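Long-range contact in putative Lipoprotein (Shewanella oneidensis, PDB 3U24), which is of unknown function but binds zinc and calcium ions and belongs to a family probably related to the zinc metallopeptidases: residues S164-N178 against L224-S238. Sequence-based numbering, arbitrary orientation.
With ACY (acetic acid), chain Q.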
loop_
_atom_site.group_PDB
_atom_site.type_symbol
_atom_site.label_atom_id
_atom_site.label_comp_id
_atom_site.label_asym_id
_atom_site.label_seq_id
_atom_site.Cartn_x
_atom_site.Cartn_y
_atom_site.Cartn_z
ATOM N N SER A 164 -20.274 -14.817 9.877
ATOM C CA SER A 164 -21.405 -14.500 10.723
ATOM C C SER A 164 -21.658 -12.996 10.699
ATOM O O SER A 164 -20.738 -12.232 10.952
ATOM C CB SER A 164 -21.079 -14.946 12.157
ATOM O OG SER A 164 -22.057 -14.453 13.045
ATOM N N GLN A 165 -22.894 -12.600 10.405
ATOM C CA GLN A 165 -23.282 -11.200 10.239
ATOM C C GLN A 165 -22.339 -10.463 9.316
ATOM O O GLN A 165 -21.722 -9.495 9.712
ATOM C CB GLN A 165 -23.357 -10.461 11.580
ATOM C CG GLN A 165 -24.358 -11.072 12.541
ATOM C CD GLN A 165 -25.750 -11.058 11.980
ATOM O OE1 GLN A 165 -26.286 -9.990 11.572
ATOM N NE2 GLN A 165 -26.352 -12.248 11.904
ATOM N N PRO A 166 -22.247 -10.906 8.073
ATOM C CA PRO A 166 -21.297 -10.238 7.187
ATOM C C PRO A 166 -21.812 -8.914 6.716
ATOM O O PRO A 166 -23.003 -8.677 6.769
ATOM C CB PRO A 166 -21.181 -11.194 5.991
ATOM C CG PRO A 166 -22.479 -11.956 5.983
ATOM C CD PRO A 166 -22.902 -12.056 7.436
ATOM N N THR A 167 -20.911 -8.057 6.256
ATOM C CA THR A 167 -21.312 -6.836 5.571
ATOM C C THR A 167 -21.727 -7.163 4.147
ATOM O O THR A 167 -21.278 -8.145 3.519
ATOM C CB THR A 167 -20.184 -5.786 5.476
ATOM O OG1 THR A 167 -19.242 -6.221 4.491
ATOM C CG2 THR A 167 -19.484 -5.569 6.819
ATOM N N LEU A 168 -22.587 -6.327 3.606
ATOM C CA LEU A 168 -23.042 -6.546 2.253
ATOM C C LEU A 168 -21.866 -6.370 1.297
ATOM O O LEU A 168 -21.702 -7.128 0.337
ATOM C CB LEU A 168 -24.151 -5.542 1.875
ATOM C CG LEU A 168 -24.535 -5.587 0.389
ATOM C CD1 LEU A 168 -25.053 -6.990 0.039
ATOM C CD2 LEU A 168 -25.540 -4.448 0.035
ATOM N N GLU A 169 -21.089 -5.328 1.529
ATOM C CA GLU A 169 -20.030 -4.959 0.584
ATOM C C GLU A 169 -18.945 -6.058 0.469
ATOM O O GLU A 169 -18.483 -6.384 -0.632
ATOM C CB GLU A 169 -19.375 -3.627 0.993
ATOM C CG GLU A 169 -20.311 -2.414 0.820
ATOM C CD GLU A 169 -21.401 -2.284 1.924
ATOM O OE1 GLU A 169 -21.419 -3.079 2.916
ATOM O OE2 GLU A 169 -22.249 -1.368 1.797
ATOM N N HIS A 170 -18.538 -6.643 1.587
ATOM C CA HIS A 170 -17.465 -7.630 1.497
ATOM C C HIS A 170 -17.998 -8.913 0.931
ATOM O O HIS A 170 -17.244 -9.680 0.304
ATOM C CB HIS A 170 -16.764 -7.823 2.859
ATOM C CG HIS A 170 -16.015 -6.587 3.334
ATOM N ND1 HIS A 170 -16.612 -5.595 4.009
ATOM C CD2 HIS A 170 -14.680 -6.178 3.137
ATOM C CE1 HIS A 170 -15.718 -4.616 4.286
ATOM N NE2 HIS A 170 -14.536 -4.961 3.745
ATOM N N THR A 171 -19.291 -9.171 1.127
ATOM C CA THR A 171 -19.884 -10.377 0.567
ATOM C C THR A 171 -19.955 -10.259 -0.964
ATOM O O THR A 171 -19.716 -11.247 -1.677
ATOM C CB THR A 171 -21.263 -10.702 1.169
ATOM O OG1 THR A 171 -21.214 -10.644 2.612
ATOM C CG2 THR A 171 -21.738 -12.085 0.732
ATOM N N GLU A 172 -20.195 -9.039 -1.452
ATOM C CA GLU A 172 -20.304 -8.796 -2.873
ATOM C C GLU A 172 -18.923 -8.942 -3.454
ATOM O O GLU A 172 -18.737 -9.486 -4.522
ATOM C CB GLU A 172 -20.820 -7.364 -3.165
ATOM C CG GLU A 172 -22.316 -7.147 -2.937
ATOM C CD GLU A 172 -22.798 -5.670 -3.015
ATOM O OE1 GLU A 172 -22.080 -4.680 -2.630
ATOM O OE2 GLU A 172 -23.975 -5.502 -3.417
ATOM N N LEU A 173 -17.954 -8.421 -2.748
ATOM C CA LEU A 173 -16.580 -8.565 -3.206
ATOM C C LEU A 173 -16.183 -10.076 -3.277
ATOM O O LEU A 173 -15.602 -10.531 -4.264
ATOM C CB LEU A 173 -15.640 -7.750 -2.344
ATOM C CG LEU A 173 -14.170 -7.736 -2.776
ATOM C CD1 LEU A 173 -13.937 -7.152 -4.198
ATOM C CD2 LEU A 173 -13.318 -7.039 -1.705
ATOM N N ALA A 174 -16.556 -10.827 -2.257
ATOM C CA ALA A 174 -16.306 -12.274 -2.231
ATOM C C ALA A 174 -16.835 -12.964 -3.492
ATOM O O ALA A 174 -16.166 -13.829 -4.056
ATOM C CB ALA A 174 -16.917 -12.907 -0.984
ATOM N N VAL A 175 -18.037 -12.584 -3.916
ATOM C CA VAL A 175 -18.667 -13.235 -5.083
ATOM C C VAL A 175 -17.794 -13.000 -6.342
ATOM O O VAL A 175 -17.407 -13.931 -7.056
ATOM C CB VAL A 175 -20.074 -12.703 -5.370
ATOM C CG1 VAL A 175 -20.576 -13.242 -6.734
ATOM C CG2 VAL A 175 -21.026 -13.022 -4.228
ATOM N N LEU A 176 -17.462 -11.745 -6.543
ATOM C CA LEU A 176 -16.670 -11.298 -7.643
ATOM C C LEU A 176 -15.249 -11.881 -7.644
ATOM O O LEU A 176 -14.796 -12.400 -8.663
ATOM C CB LEU A 176 -16.659 -9.797 -7.541
ATOM C CG LEU A 176 -15.911 -8.974 -8.539
ATOM C CD1 LEU A 176 -16.338 -7.504 -8.267
ATOM C CD2 LEU A 176 -14.414 -9.224 -8.312
ATOM N N GLN A 177 -14.563 -11.853 -6.504
ATOM C CA GLN A 177 -13.228 -12.413 -6.464
ATOM C C GLN A 177 -13.212 -13.934 -6.613
ATOM O O GLN A 177 -12.348 -14.462 -7.294
ATOM C CB GLN A 177 -12.504 -11.960 -5.217
ATOM C CG GLN A 177 -12.196 -10.455 -5.238
ATOM C CD GLN A 177 -11.502 -9.982 -3.994
ATOM O OE1 GLN A 177 -11.647 -10.564 -2.925
ATOM N NE2 GLN A 177 -10.732 -8.932 -4.120
ATOM N N ASN A 178 -14.184 -14.639 -6.024
ATOM C CA ASN A 178 -14.219 -16.101 -6.134
ATOM C C ASN A 178 -14.622 -16.548 -7.514
ATOM O O ASN A 178 -14.198 -17.621 -7.946
ATOM C CB ASN A 178 -15.099 -16.771 -5.077
ATOM C CG ASN A 178 -14.391 -16.931 -3.762
ATOM O OD1 ASN A 178 -13.586 -17.878 -3.591
ATOM N ND2 ASN A 178 -14.644 -16.003 -2.827
ATOM N N LEU A 224 -22.670 -17.822 -1.651
ATOM C CA LEU A 224 -22.396 -16.385 -1.514
ATOM C C LEU A 224 -23.511 -15.568 -2.165
ATOM O O LEU A 224 -23.957 -14.598 -1.598
ATOM C CB LEU A 224 -21.026 -16.018 -2.081
ATOM C CG LEU A 224 -19.732 -16.459 -1.339
ATOM C CD1 LEU A 224 -18.483 -16.140 -2.151
ATOM C CD2 LEU A 224 -19.611 -15.821 0.030
ATOM N N ASN A 225 -23.988 -16.003 -3.330
ATOM C CA ASN A 225 -25.091 -15.311 -4.003
ATOM C C ASN A 225 -26.361 -15.347 -3.168
ATOM O O ASN A 225 -27.088 -14.329 -3.082
ATOM C CB ASN A 225 -25.382 -15.871 -5.407
ATOM C CG ASN A 225 -24.371 -15.414 -6.472
ATOM O OD1 ASN A 225 -23.702 -14.372 -6.374
ATOM N ND2 ASN A 225 -24.257 -16.222 -7.501
ATOM N N ALA A 226 -26.653 -16.499 -2.558
ATOM C CA ALA A 226 -27.805 -16.571 -1.672
ATOM C C ALA A 226 -27.606 -15.603 -0.489
ATOM O O ALA A 226 -28.560 -14.925 -0.067
ATOM C CB ALA A 226 -28.096 -18.015 -1.199
ATOM N N GLN A 227 -26.388 -15.483 0.024
ATOM C CA GLN A 227 -26.159 -14.537 1.131
ATOM C C GLN A 227 -26.394 -13.062 0.720
ATOM O O GLN A 227 -27.049 -12.326 1.425
ATOM C CB GLN A 227 -24.780 -14.705 1.764
ATOM C CG GLN A 227 -24.573 -16.076 2.395
ATOM C CD GLN A 227 -25.319 -16.209 3.711
ATOM O OE1 GLN A 227 -25.138 -15.393 4.642
ATOM N NE2 GLN A 227 -26.138 -17.204 3.806
ATOM N N VAL A 228 -25.834 -12.639 -0.400
ATOM C CA VAL A 228 -26.001 -11.264 -0.886
ATOM C C VAL A 228 -27.519 -10.965 -0.999
ATOM O O VAL A 228 -28.011 -9.925 -0.545
ATOM C CB VAL A 228 -25.376 -11.094 -2.313
ATOM C CG1 VAL A 228 -25.808 -9.786 -2.987
ATOM C CG2 VAL A 228 -23.861 -11.242 -2.258
ATOM N N SER A 229 -28.248 -11.907 -1.579
ATOM C CA SER A 229 -29.664 -11.732 -1.760
ATOM C C SER A 229 -30.394 -11.534 -0.397
ATOM O O SER A 229 -31.179 -10.607 -0.267
ATOM C CB SER A 229 -30.251 -12.904 -2.551
ATOM O OG SER A 229 -31.641 -12.827 -2.498
ATOM N N GLN A 230 -30.095 -12.377 0.586
ATOM C CA GLN A 230 -30.638 -12.277 1.937
ATOM C C GLN A 230 -30.224 -10.939 2.607
ATOM O O GLN A 230 -31.044 -10.295 3.254
ATOM C CB GLN A 230 -30.154 -13.501 2.748
ATOM C CG GLN A 230 -30.660 -13.705 4.192
ATOM C CD GLN A 230 -29.978 -14.910 4.944
ATOM O OE1 GLN A 230 -29.269 -15.735 4.338
ATOM N NE2 GLN A 230 -30.202 -15.003 6.267
ATOM N N LEU A 231 -28.962 -10.534 2.442
ATOM C CA LEU A 231 -28.462 -9.289 3.042
ATOM C C LEU A 231 -29.170 -8.065 2.439
ATOM O O LEU A 231 -29.503 -7.120 3.153
ATOM C CB LEU A 231 -26.944 -9.155 2.877
ATOM C CG LEU A 231 -26.073 -10.177 3.648
ATOM C CD1 LEU A 231 -24.628 -10.201 3.140
ATOM C CD2 LEU A 231 -26.155 -9.971 5.174
ATOM N N LYS A 232 -29.436 -8.103 1.136
ATOM C CA LYS A 232 -30.175 -7.011 0.508
ATOM C C LYS A 232 -31.604 -6.880 1.075
ATOM O O LYS A 232 -32.039 -5.760 1.341
ATOM C CB LYS A 232 -30.158 -7.144 -1.007
ATOM C CG LYS A 232 -28.753 -6.903 -1.591
ATOM C CD LYS A 232 -28.764 -7.174 -3.069
ATOM C CE LYS A 232 -27.443 -6.916 -3.774
ATOM N NZ LYS A 232 -27.442 -7.692 -5.063
ATOM N N LYS A 233 -32.295 -8.003 1.293
ATOM C CA LYS A 233 -33.650 -7.985 1.870
ATOM C C LYS A 233 -33.697 -7.621 3.371
ATOM O O LYS A 233 -34.525 -6.826 3.768
ATOM C CB LYS A 233 -34.363 -9.345 1.718
ATOM C CG LYS A 233 -34.645 -9.793 0.286
ATOM C CD LYS A 233 -35.492 -11.081 0.237
ATOM C CE LYS A 233 -35.735 -11.560 -1.204
ATOM N NZ LYS A 233 -36.249 -12.965 -1.295
ATOM N N GLU A 234 -32.829 -8.223 4.182
ATOM C CA GLU A 234 -32.968 -8.239 5.647
ATOM C C GLU A 234 -32.101 -7.185 6.344
ATOM O O GLU A 234 -32.261 -6.945 7.529
ATOM C CB GLU A 234 -32.578 -9.639 6.201
ATOM C CG GLU A 234 -33.496 -10.789 5.755
ATOM C CD GLU A 234 -33.167 -12.184 6.348
ATOM O OE1 GLU A 234 -32.040 -12.443 6.908
ATOM O OE2 GLU A 234 -34.081 -13.051 6.236
ATOM N N GLY A 235 -31.164 -6.582 5.623
ATOM C CA GLY A 235 -30.193 -5.685 6.221
ATOM C C GLY A 235 -28.914 -6.431 6.537
ATOM O O GLY A 235 -28.847 -7.666 6.482
ATOM N N ALA A 236 -27.877 -5.686 6.843
ATOM C CA ALA A 236 -26.535 -6.254 6.952
ATOM C C ALA A 236 -25.723 -5.416 7.921
ATOM O O ALA A 236 -25.980 -4.213 8.100
ATOM C CB ALA A 236 -25.879 -6.318 5.572
ATOM N N ARG A 237 -24.726 -6.037 8.533
ATOM C CA ARG A 237 -23.733 -5.289 9.311
ATOM C C ARG A 237 -23.150 -4.081 8.517
ATOM O O ARG A 237 -22.897 -4.193 7.303
ATOM C CB ARG A 237 -22.580 -6.212 9.725
ATOM C CG ARG A 237 -21.741 -5.590 10.810
ATOM C CD ARG A 237 -20.412 -6.289 10.982
ATOM N NE ARG A 237 -20.494 -7.706 11.371
ATOM C CZ ARG A 237 -20.216 -8.195 12.586
ATOM N NH1 ARG A 237 -19.888 -7.374 13.588
ATOM N NH2 ARG A 237 -20.244 -9.527 12.813
ATOM N N SER A 238 -22.959 -2.955 9.187
ATOM C CA SER A 238 -22.393 -1.786 8.540
ATOM C C SER A 238 -20.928 -2.071 8.208
ATOM O O SER A 238 -20.251 -2.790 8.934
ATOM C CB SER A 238 -22.442 -0.533 9.454
ATOM O OG SER A 238 -21.617 0.524 8.927
HETATM C C ACY Q . -10.895 -5.582 6.058
HETATM O O ACY Q . -11.626 -5.149 5.128
HETATM O OXT ACY Q . -10.060 -4.860 6.685
HETATM C CH3 ACY Q . -10.971 -7.031 6.406
HETATM O O HOH W 1 -24.970 -9.072 8.493
#
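Thr171 sits as a knob among Leu224, Gln227, Val228 and Leu231 of helix 200-234. Its CG2, anti to the backbone N, lies 3.8 Å from Val228 CG2. Its OG1, on the other branch, donates to Thr167 O, and Leu231 CD1 meets Thr171 OG1 tip to tip, 3.5 Å away. Leu224 and Val228 are knobs in return. Leu224 CD1 packs on Ala174 CB at 3.8 Å, and Val228 CG2 meets Val175 CG2 at 3.9 Å. This is knobs-into-holes packing of helices 168-179 and 200-234, roughly antiparallel in a largely helical fold; the axes of segments 168-178 and 224-234 come within 9.4 Å at 154°. Thr167 occupies the N-cap position of helix 168-179, and its OG1 shares a hydrogen bond with His170 ND1. The solvent side is looser. Glu172 OE2 and Lys232 NZ stay 4.4 Å apart, beyond a salt bridge. Arg237 NE donates to Gln165 O at 2.7 Å, close to the guanidinium plane, while NH2 bonds weakly to Ser164 O. A leucine replacing Arg237 would probably leave both carbonyls without these donors and tie the 164-166 loop less firmly to the turn after helix 200-234. A water links Pro166 O to Arg237 N.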